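Local coordinates for racemase (Pseudovibrio sp. JE062, PDB 3MKC), which belongs to the mandelate racemase / muconate lactonizing enzyme branch of the enolase superfamily, pairing an N-terminal capping domain with a C-terminal TIM-barrel-like domain, at residues A8-K13 / G119-V124; T69-K74 / D88-A93; L142-A147 / P163-A168; K177-I182 / M209-Y214. One frame throughout, in Å; residues are numbered along the deposited sequence.

Interaction 1: A8-K13 / G119-V124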
# COMPACT_ATOMS: atom_id res chain seq x y z
N ALA A 8 -1.43 -18.38 25.28
CA ALA A 8 -0.71 -17.33 24.57
C ALA A 8 -1.60 -16.24 23.97
O ALA A 8 -1.15 -15.11 23.77
CB ALA A 8 0.16 -17.95 23.48
N VAL A 9 -2.85 -16.57 23.67
CA VAL A 9 -3.75 -15.58 23.11
C VAL A 9 -4.24 -14.73 24.27
O VAL A 9 -5.31 -14.97 24.83
CB VAL A 9 -4.95 -16.25 22.41
CG1 VAL A 9 -5.81 -15.21 21.73
CG2 VAL A 9 -4.44 -17.25 21.40
N ALA A 10 -3.43 -13.74 24.65
CA ALA A 10 -3.74 -12.86 25.77
C ALA A 10 -4.35 -11.55 25.30
O ALA A 10 -4.13 -11.12 24.17
CB ALA A 10 -2.48 -12.58 26.57
N PRO A 11 -5.11 -10.87 26.18
CA PRO A 11 -5.76 -9.60 25.84
C PRO A 11 -4.78 -8.48 25.57
O PRO A 11 -3.65 -8.47 26.07
CB PRO A 11 -6.62 -9.30 27.08
CG PRO A 11 -6.77 -10.64 27.76
CD PRO A 11 -5.41 -11.25 27.57
N ILE A 12 -5.22 -7.52 24.77
CA ILE A 12 -4.41 -6.35 24.43
C ILE A 12 -4.31 -5.49 25.69
O ILE A 12 -5.32 -5.20 26.33
CB ILE A 12 -5.08 -5.53 23.30
CG1 ILE A 12 -5.09 -6.36 22.02
CG2 ILE A 12 -4.35 -4.20 23.12
CD1 ILE A 12 -5.79 -5.68 20.86
N LYS A 13 -3.09 -5.08 26.04
CA LYS A 13 -2.89 -4.25 27.22
C LYS A 13 -2.74 -2.78 26.85
O LYS A 13 -3.25 -1.90 27.55
CB LYS A 13 -1.65 -4.72 27.98
CG LYS A 13 -1.33 -3.89 29.22
CD LYS A 13 -0.11 -4.44 29.93
CE LYS A 13 0.26 -3.62 31.15
NZ LYS A 13 1.36 -4.28 31.90
N GLY A 119 -0.36 -13.28 15.09
CA GLY A 119 0.51 -14.29 14.53
C GLY A 119 1.58 -14.69 15.53
O GLY A 119 1.85 -15.87 15.73
N LYS A 120 2.19 -13.70 16.17
CA LYS A 120 3.24 -13.97 17.14
C LYS A 120 2.73 -14.77 18.33
O LYS A 120 3.45 -15.61 18.86
CB LYS A 120 3.91 -12.67 17.57
CG LYS A 120 4.76 -12.05 16.46
CD LYS A 120 5.21 -10.62 16.77
CE LYS A 120 6.21 -10.55 17.90
NZ LYS A 120 6.71 -9.15 18.09
N GLN A 121 1.49 -14.52 18.75
CA GLN A 121 0.92 -15.26 19.86
C GLN A 121 0.72 -16.72 19.45
O GLN A 121 1.04 -17.64 20.19
CB GLN A 121 -0.44 -14.67 20.29
CG GLN A 121 -0.42 -13.25 20.85
CD GLN A 121 -1.80 -12.82 21.37
OE1 GLN A 121 -2.82 -13.13 20.75
NE2 GLN A 121 -1.83 -12.11 22.49
N LEU A 122 0.17 -16.91 18.25
CA LEU A 122 -0.12 -18.24 17.74
C LEU A 122 1.07 -18.92 17.06
O LEU A 122 0.99 -20.09 16.69
CB LEU A 122 -1.28 -18.16 16.74
CG LEU A 122 -2.61 -17.67 17.31
CD1 LEU A 122 -3.58 -17.37 16.16
CD2 LEU A 122 -3.18 -18.71 18.24
N GLY A 123 2.16 -18.18 16.90
CA GLY A 123 3.33 -18.74 16.27
C GLY A 123 3.08 -19.11 14.82
O GLY A 123 3.55 -20.15 14.35
N VAL A 124 2.34 -18.27 14.11
CA VAL A 124 2.05 -18.52 12.70
C VAL A 124 2.20 -17.23 11.91
O VAL A 124 1.89 -16.15 12.41
CB VAL A 124 0.62 -19.08 12.50
CG1 VAL A 124 0.43 -20.33 13.32
CG2 VAL A 124 -0.42 -18.03 12.88

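Interaction 2: T69-K74 / D88-A93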
# COMPACT_ATOMS: atom_id res chain seq x y z
N THR A 69 -15.42 8.04 19.85
CA THR A 69 -14.63 7.34 20.84
C THR A 69 -13.15 7.35 20.47
O THR A 69 -12.80 7.50 19.30
CB THR A 69 -15.10 5.88 20.90
OG1 THR A 69 -16.53 5.85 20.98
CG2 THR A 69 -14.51 5.17 22.11
N ASN A 70 -12.28 7.23 21.47
CA ASN A 70 -10.86 7.17 21.19
C ASN A 70 -10.71 5.85 20.43
O ASN A 70 -11.32 4.85 20.80
CB ASN A 70 -10.07 7.14 22.50
CG ASN A 70 -8.59 6.95 22.27
OD1 ASN A 70 -8.13 5.84 21.99
ND2 ASN A 70 -7.83 8.04 22.36
N ILE A 71 -9.91 5.85 19.36
CA ILE A 71 -9.73 4.67 18.52
C ILE A 71 -9.24 3.41 19.24
O ILE A 71 -9.73 2.31 18.98
CB ILE A 71 -8.78 4.98 17.33
CG1 ILE A 71 -8.60 3.74 16.44
CG2 ILE A 71 -7.43 5.42 17.84
CD1 ILE A 71 -9.85 3.30 15.74
N THR A 72 -8.29 3.57 20.15
CA THR A 72 -7.73 2.42 20.86
C THR A 72 -8.65 1.83 21.91
O THR A 72 -8.54 0.65 22.25
CB THR A 72 -6.43 2.79 21.56
OG1 THR A 72 -6.71 3.62 22.68
CG2 THR A 72 -5.51 3.54 20.61
N GLU A 73 -9.57 2.64 22.43
CA GLU A 73 -10.46 2.19 23.49
C GLU A 73 -11.18 0.87 23.24
O GLU A 73 -11.21 0.00 24.12
CB GLU A 73 -11.49 3.28 23.79
CG GLU A 73 -12.24 3.08 25.09
CD GLU A 73 -13.24 4.19 25.37
OE1 GLU A 73 -12.83 5.37 25.38
OE2 GLU A 73 -14.44 3.87 25.56
N LYS A 74 -11.73 0.69 22.05
CA LYS A 74 -12.45 -0.54 21.75
C LYS A 74 -11.58 -1.76 21.45
O LYS A 74 -12.11 -2.85 21.24
CB LYS A 74 -13.44 -0.30 20.61
CG LYS A 74 -14.52 0.71 20.95
CD LYS A 74 -15.43 0.21 22.07
CE LYS A 74 -16.41 1.29 22.49
NZ LYS A 74 -17.40 0.81 23.49
N ASP A 88 -14.50 -3.97 13.44
CA ASP A 88 -15.87 -3.48 13.49
C ASP A 88 -16.12 -2.63 14.72
O ASP A 88 -16.82 -1.61 14.66
CB ASP A 88 -16.89 -4.63 13.47
CG ASP A 88 -17.00 -5.31 12.11
OD1 ASP A 88 -16.56 -4.71 11.10
OD2 ASP A 88 -17.54 -6.43 12.05
N ALA A 89 -15.56 -3.06 15.85
CA ALA A 89 -15.75 -2.35 17.11
C ALA A 89 -15.14 -0.96 17.06
O ALA A 89 -15.76 0.01 17.51
CB ALA A 89 -15.13 -3.15 18.26
N MSE A 90 -13.93 -0.87 16.54
CA MSE A 90 -13.25 0.41 16.43
C MSE A 90 -13.99 1.32 15.45
O MSE A 90 -14.26 2.49 15.75
CB MSE A 90 -11.80 0.21 15.96
CG MSE A 90 -10.87 -0.43 16.98
SE MSE A 90 -9.03 -0.42 16.38
CE MSE A 90 -9.22 -1.72 14.97
N TYR A 91 -14.31 0.77 14.28
CA TYR A 91 -15.01 1.54 13.26
C TYR A 91 -16.35 2.08 13.77
O TYR A 91 -16.64 3.26 13.64
CB TYR A 91 -15.26 0.68 12.02
CG TYR A 91 -15.86 1.46 10.86
CD1 TYR A 91 -15.04 2.12 9.95
CD2 TYR A 91 -17.24 1.55 10.69
CE1 TYR A 91 -15.58 2.85 8.89
CE2 TYR A 91 -17.79 2.28 9.64
CZ TYR A 91 -16.95 2.93 8.74
OH TYR A 91 -17.49 3.64 7.69
N ASP A 92 -17.15 1.20 14.36
CA ASP A 92 -18.46 1.59 14.86
C ASP A 92 -18.39 2.71 15.90
O ASP A 92 -19.22 3.61 15.91
CB ASP A 92 -19.17 0.39 15.48
CG ASP A 92 -20.53 0.75 16.05
OD1 ASP A 92 -21.44 1.09 15.26
OD2 ASP A 92 -20.68 0.70 17.29
N ALA A 93 -17.38 2.65 16.77
CA ALA A 93 -17.25 3.64 17.84
C ALA A 93 -16.63 4.97 17.44
O ALA A 93 -16.61 5.91 18.24
CB ALA A 93 -16.45 3.03 18.99

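Interaction 3: L142-A147 / P163-A168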
# COMPACT_ATOMS: atom_id res chain seq x y z
N LEU A 142 8.32 -2.97 -9.05
CA LEU A 142 9.03 -1.97 -8.27
C LEU A 142 8.80 -0.58 -8.84
O LEU A 142 8.93 -0.36 -10.04
CB LEU A 142 10.53 -2.28 -8.26
CG LEU A 142 10.88 -3.68 -7.74
CD1 LEU A 142 12.40 -3.83 -7.70
CD2 LEU A 142 10.29 -3.88 -6.35
N THR A 143 8.45 0.35 -7.96
CA THR A 143 8.22 1.72 -8.38
C THR A 143 9.55 2.45 -8.38
O THR A 143 10.24 2.50 -7.36
CB THR A 143 7.23 2.41 -7.43
OG1 THR A 143 6.01 1.66 -7.41
CG2 THR A 143 6.94 3.83 -7.90
N LEU A 144 9.91 3.01 -9.54
CA LEU A 144 11.18 3.71 -9.72
C LEU A 144 11.05 5.20 -9.95
O LEU A 144 10.09 5.66 -10.57
CB LEU A 144 11.92 3.11 -10.91
CG LEU A 144 12.04 1.59 -10.95
CD1 LEU A 144 12.64 1.15 -12.28
CD2 LEU A 144 12.88 1.12 -9.78
N TYR A 145 12.03 5.95 -9.47
CA TYR A 145 12.07 7.40 -9.66
C TYR A 145 13.48 7.91 -9.35
O TYR A 145 13.95 7.82 -8.21
CB TYR A 145 11.06 8.11 -8.77
CG TYR A 145 10.77 9.52 -9.22
CD1 TYR A 145 9.92 9.77 -10.30
CD2 TYR A 145 11.34 10.62 -8.57
CE1 TYR A 145 9.65 11.07 -10.72
CE2 TYR A 145 11.08 11.92 -8.98
CZ TYR A 145 10.23 12.14 -10.06
OH TYR A 145 9.95 13.44 -10.46
N PRO A 146 14.17 8.45 -10.36
CA PRO A 146 15.53 8.96 -10.16
C PRO A 146 15.55 10.27 -9.38
O PRO A 146 14.51 10.89 -9.15
CB PRO A 146 16.04 9.13 -11.58
CG PRO A 146 14.80 9.56 -12.32
CD PRO A 146 13.76 8.60 -11.77
N ALA A 147 16.75 10.68 -8.98
CA ALA A 147 16.92 11.93 -8.26
C ALA A 147 17.06 13.00 -9.33
O ALA A 147 18.17 13.33 -9.75
CB ALA A 147 18.18 11.88 -7.41
N PRO A 163 19.52 4.18 -15.90
CA PRO A 163 20.25 3.25 -15.04
C PRO A 163 19.36 2.44 -14.10
O PRO A 163 19.70 1.31 -13.75
CB PRO A 163 21.23 4.17 -14.30
CG PRO A 163 20.49 5.45 -14.22
CD PRO A 163 19.89 5.57 -15.60
N LEU A 164 18.24 3.02 -13.69
CA LEU A 164 17.31 2.32 -12.81
C LEU A 164 16.66 1.19 -13.59
O LEU A 164 16.51 0.08 -13.08
CB LEU A 164 16.25 3.27 -12.26
CG LEU A 164 16.73 4.35 -11.29
CD1 LEU A 164 15.57 5.25 -10.87
CD2 LEU A 164 17.34 3.68 -10.07
N LEU A 165 16.27 1.48 -14.82
CA LEU A 165 15.63 0.48 -15.67
C LEU A 165 16.61 -0.64 -16.02
O LEU A 165 16.24 -1.82 -16.02
CB LEU A 165 15.10 1.14 -16.95
CG LEU A 165 14.01 2.20 -16.77
CD1 LEU A 165 13.63 2.80 -18.12
CD2 LEU A 165 12.79 1.56 -16.12
N GLU A 166 17.86 -0.29 -16.32
CA GLU A 166 18.86 -1.30 -16.66
C GLU A 166 19.12 -2.20 -15.46
O GLU A 166 19.28 -3.41 -15.60
CB GLU A 166 20.16 -0.64 -17.12
CG GLU A 166 20.05 0.21 -18.39
CD GLU A 166 19.77 -0.60 -19.64
OE1 GLU A 166 19.57 -1.83 -19.54
OE2 GLU A 166 19.76 -0.00 -20.74
N LYS A 167 19.16 -1.60 -14.27
CA LYS A 167 19.41 -2.36 -13.05
C LYS A 167 18.27 -3.33 -12.78
O LYS A 167 18.49 -4.46 -12.34
CB LYS A 167 19.57 -1.42 -11.85
CG LYS A 167 19.96 -2.13 -10.56
CD LYS A 167 20.26 -1.14 -9.44
CE LYS A 167 20.69 -1.85 -8.18
NZ LYS A 167 21.06 -0.89 -7.10
N ALA A 168 17.04 -2.89 -13.04
CA ALA A 168 15.87 -3.75 -12.82
C ALA A 168 15.98 -4.98 -13.70
O ALA A 168 15.68 -6.09 -13.25
CB ALA A 168 14.58 -2.99 -13.15

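Interaction 4: K177-I182 / M209-Y214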
# COMPACT_ATOMS: atom_id res chain seq x y z
N LYS A 177 7.36 0.50 -12.37
CA LYS A 177 6.46 1.62 -12.61
C LYS A 177 7.29 2.89 -12.67
O LYS A 177 8.14 3.12 -11.81
CB LYS A 177 5.43 1.74 -11.48
CG LYS A 177 4.42 2.85 -11.73
CD LYS A 177 3.24 2.78 -10.76
CE LYS A 177 3.62 3.20 -9.35
NZ LYS A 177 2.47 3.11 -8.41
N VAL A 178 7.04 3.69 -13.69
CA VAL A 178 7.74 4.96 -13.86
C VAL A 178 6.71 6.05 -13.63
O VAL A 178 5.51 5.77 -13.63
CB VAL A 178 8.33 5.09 -15.27
CG1 VAL A 178 9.34 3.98 -15.52
CG2 VAL A 178 7.21 5.04 -16.30
N CYS A 179 7.16 7.28 -13.44
CA CYS A 179 6.24 8.39 -13.22
C CYS A 179 6.55 9.55 -14.14
O CYS A 179 7.67 9.68 -14.64
CB CYS A 179 6.35 8.90 -11.78
SG CYS A 179 6.38 7.65 -10.50
N VAL A 180 5.55 10.40 -14.35
CA VAL A 180 5.72 11.60 -15.15
C VAL A 180 5.88 12.69 -14.09
O VAL A 180 4.94 12.97 -13.34
CB VAL A 180 4.47 11.91 -16.01
CG1 VAL A 180 4.68 13.22 -16.77
CG2 VAL A 180 4.22 10.78 -16.99
N PRO A 181 7.07 13.30 -13.99
CA PRO A 181 7.31 14.35 -13.00
C PRO A 181 6.19 15.39 -12.93
O PRO A 181 5.79 15.96 -13.94
CB PRO A 181 8.64 14.94 -13.45
CG PRO A 181 9.35 13.74 -13.97
CD PRO A 181 8.27 13.07 -14.81
N ILE A 182 5.70 15.64 -11.72
CA ILE A 182 4.62 16.59 -11.48
C ILE A 182 4.79 17.96 -12.14
O ILE A 182 4.01 18.34 -13.02
CB ILE A 182 4.42 16.82 -9.98
CG1 ILE A 182 4.17 15.48 -9.28
CG2 ILE A 182 3.27 17.78 -9.74
CD1 ILE A 182 3.91 15.60 -7.79
N MSE A 209 4.45 -0.09 -15.85
CA MSE A 209 3.29 0.66 -15.39
C MSE A 209 3.64 2.14 -15.40
O MSE A 209 4.81 2.50 -15.38
CB MSE A 209 2.91 0.24 -13.96
CG MSE A 209 2.39 -1.19 -13.85
SE MSE A 209 3.71 -2.59 -13.89
CE MSE A 209 2.89 -3.76 -12.63
N VAL A 210 2.62 3.00 -15.43
CA VAL A 210 2.87 4.44 -15.45
C VAL A 210 1.98 5.22 -14.49
O VAL A 210 0.76 5.02 -14.45
CB VAL A 210 2.67 5.02 -16.87
CG1 VAL A 210 3.07 6.49 -16.90
CG2 VAL A 210 3.49 4.22 -17.89
N ASP A 211 2.61 6.10 -13.72
CA ASP A 211 1.93 6.95 -12.75
C ASP A 211 1.98 8.36 -13.33
O ASP A 211 3.05 8.96 -13.42
CB ASP A 211 2.66 6.90 -11.40
CG ASP A 211 2.05 7.84 -10.36
OD1 ASP A 211 1.06 8.53 -10.66
OD2 ASP A 211 2.59 7.88 -9.23
N TYR A 212 0.82 8.87 -13.73
CA TYR A 212 0.76 10.20 -14.32
C TYR A 212 0.65 11.32 -13.28
O TYR A 212 0.61 12.50 -13.61
CB TYR A 212 -0.40 10.26 -15.33
CG TYR A 212 -0.20 9.32 -16.50
CD1 TYR A 212 0.45 9.74 -17.66
CD2 TYR A 212 -0.63 8.00 -16.44
CE1 TYR A 212 0.67 8.86 -18.73
CE2 TYR A 212 -0.41 7.11 -17.49
CZ TYR A 212 0.24 7.55 -18.64
OH TYR A 212 0.45 6.67 -19.68
N LEU A 213 0.62 10.92 -12.01
CA LEU A 213 0.55 11.85 -10.89
C LEU A 213 -0.50 12.95 -10.96
O LEU A 213 -0.23 14.11 -10.63
CB LEU A 213 1.94 12.48 -10.66
CG LEU A 213 2.96 11.52 -10.06
CD1 LEU A 213 4.38 12.07 -10.24
CD2 LEU A 213 2.65 11.30 -8.58
N TYR A 214 -1.70 12.59 -11.42
CA TYR A 214 -2.81 13.52 -11.46
C TYR A 214 -2.56 14.81 -12.24
O TYR A 214 -3.01 15.87 -11.83
CB TYR A 214 -3.22 13.85 -10.03
CG TYR A 214 -3.48 12.62 -9.18
CD1 TYR A 214 -4.62 11.85 -9.39
CD2 TYR A 214 -2.56 12.20 -8.21
CE1 TYR A 214 -4.85 10.70 -8.65
CE2 TYR A 214 -2.78 11.04 -7.47
CZ TYR A 214 -3.93 10.29 -7.70
OH TYR A 214 -4.16 9.13 -7.00
O HOH W 1 2.70 14.31 -13.82

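Interaction 1: A8-K13 / G119-V124
Ala8 and Gln121 bring the two backbones nearest, their CA atoms 5.4 Å apart, where an irregular N-terminal lead-in meets the last turn of helix 102-122. Val9 sits at the centre of an inverse gamma turn, closed by a weak bond from Ala10 N to Ala8 O, and this turn bends the chain around the end of the Gln121 side chain. Gln121 has its CG beside the backbone N (chi1 -65°) and is extended from there on, which carries the amide from the helix across to the turn. Its NE2 donates to Ala10 O at 3.0 Å, with an N-H...O angle of 162°. The acceptor lies in the amide plane of Gln121, and the donor in turn lies in the carbonyl plane of Ala10, on a lone pair, so both flat groups are used in-plane. A second bond from NE2, to Asp38 OD2, also fixes which end of the amide is nitrogen. The contact thus joins the lead-in to strand 12-22, an outer strand of the three-stranded antiparallel sheet in the N-terminal domain of the enolase superfamily, to the C-terminal end of a long helix of that domain. The oxygen end of the amide, OE1, faces Val9, 3.5 Å from its CA and 3.8 Å from its CG1. The second branch of Val9 turns to apolar company: CG2 packs on CD2 of Leu122 at 3.7 Å, and Ile81 touches both residues. Ala8 directs its methyl group at the helix end, where CB lies 3.4 Å from the carbonyl oxygen Gln121 O.

Interaction 2: T69-K74 / D88-A93
Ala93 O of helix 83-93 is gripped twice by Thr69: OG1 donates to it at 2.7 Å, and the backbone N adds a weak bond at 2.9 Å with an N-H...O angle of only 128°. The hydroxyl arrives tilted 22° from the carbonyl plane. With OG1 beside its own backbone N (chi1 -47°), Thr69 can turn both donors to one oxygen. The motif is a loop packed along a helix: residues 69-74, in the connection between helices 52-59 and 83-93 of the N-terminal domain, lie against one flank of the second helix. An Asx turn shapes the loop, Asn70 OD1 accepting from Thr72 N and Thr72 OG1 on opposite faces of its amide plane, while Asn70 ND2 bonds to the carbonyls of Ala59 and Ile61 near the preceding helix. Beyond this polar end the contact is mostly apolar. Ile71 sends CD1 to CB of the selenomethionine Met90 at 3.7 Å, the two chains slanting across each other, and Ile110 of helix 102-122 touches both. The selenium also lies near the loop backbone, 3.8 Å from Ile71 O. Lys74 is bent at chi2, laying its aliphatic part over the two alanines one helical turn apart: CB approaches Ala89 CB, and CG rests 3.6 Å from Ala93 CB.

Interaction 3: L142-A147 / P163-A168
Leu164 is the main bump of this contact, its CD1 pressing into a hollow formed by the Tyr145-Pro146 peptide and the Pro146 ring. That methyl lies 3.5 Å from Pro146 N and 3.7 Å from Tyr145 C, with the Pro146 ring atoms CB and CD at 4.0 and 3.9 Å from it, so it rests against the Tyr145-Pro146 peptide bond as well as the proline ring. Leu164 CG stands beside its own backbone N (chi1 -68°), and the chain beyond is extended, which projects CD1 out from the helix to this spot. In the reverse direction Leu144 drives its CD1 into the helix surface between Leu164 and Leu165, meeting Leu165 CD2 at 3.9 Å and Leu164 CB at 4.2 Å. Each side chain thus reaches over toward the opposite segment, the nearest CA atoms, those of Leu144 and Leu164, being 7.0 Å apart. The segment 142-147 leaves the end of strand 137-143 and helix 154-170 packs against it, as in the strand-to-helix step of a TIM-barrel-like domain. Leu144 also touches Val176 of the next strand, and Leu165 reaches Leu198 and Ile201 of helix 188-202. No hydrogen bond joins the two segments, so their mutual fit rests on van der Waals packing, mostly of apolar side chains, with some backbone atoms.

Interaction 4: K177-I182 / M209-Y214
Lys177 CG stands opposite its backbone N (chi1 -177°) and Met209 CG beside its own (chi1 -68°), torsions that let Lys177 CG lie 3.8 Å from Met209 CB while the selenomethionine's end leads away. The two strands belong to a beta-alpha-beta unit, strand 175-179, helix 188-202, strand 207-211, of the TIM-barrel-like domain. They run parallel, with their short axes 29° apart, and three backbone bonds set the register: Val178 N to Met209 O, Asp211 N to Val178 O at 2.9 Å, and Val180 N to Asp211 O at 3.0 Å. The last meets its acceptor almost in line with the carbonyl. Lys177, Cys179, Met209 and Asp211 share one face of the sheet. There Lys177 NZ forms a salt bridge with Glu238 and a hydrogen bond with Tyr141; Asp211 OD2 lies near Glu238 OE2 and 4.8 Å from Lys177 NZ, not in contact with the lysine nitrogen. The other face carries Val178 and Val210, whose CG2 atoms meet at 4.1 Å beneath helix 188-202. Val210 CG1 also lies over one face of the Tyr212 ring, offset toward its rim. At the end of strand 207-211, Asp211 makes an Asx turn, its OD1 accepting from Leu213 N from above the carboxylate plane. Leu213 CD1 packs against Ile182 CG1 at 3.5 Å, the two side chains roughly perpendicular. A water donates to both Val180 O and Tyr212 O, bridging the two segments at 2.7 and 2.8 Å.

In the fold
From the N terminus, interaction 1 closes a long loop by bringing residues 8-13 to the end of helix 102-122, and interaction 2 closes a much shorter one within that span, tying residues 69-74 to helix 83-93. Their centres are 20 Å apart, and both serve the N-terminal domain. The chain then enters the TIM-barrel-like domain across the chain's centre, where interactions 3 and 4 follow in series without crossing. Interaction 3 sets helix 154-170 against the exit of strand 137-143; interaction 4 pairs strands 175-179 and 207-211. These two touch, since strands 137-143 and 175-179 are sheet neighbours, probably hydrogen-bonded through Leu142, Leu144 and Lys177.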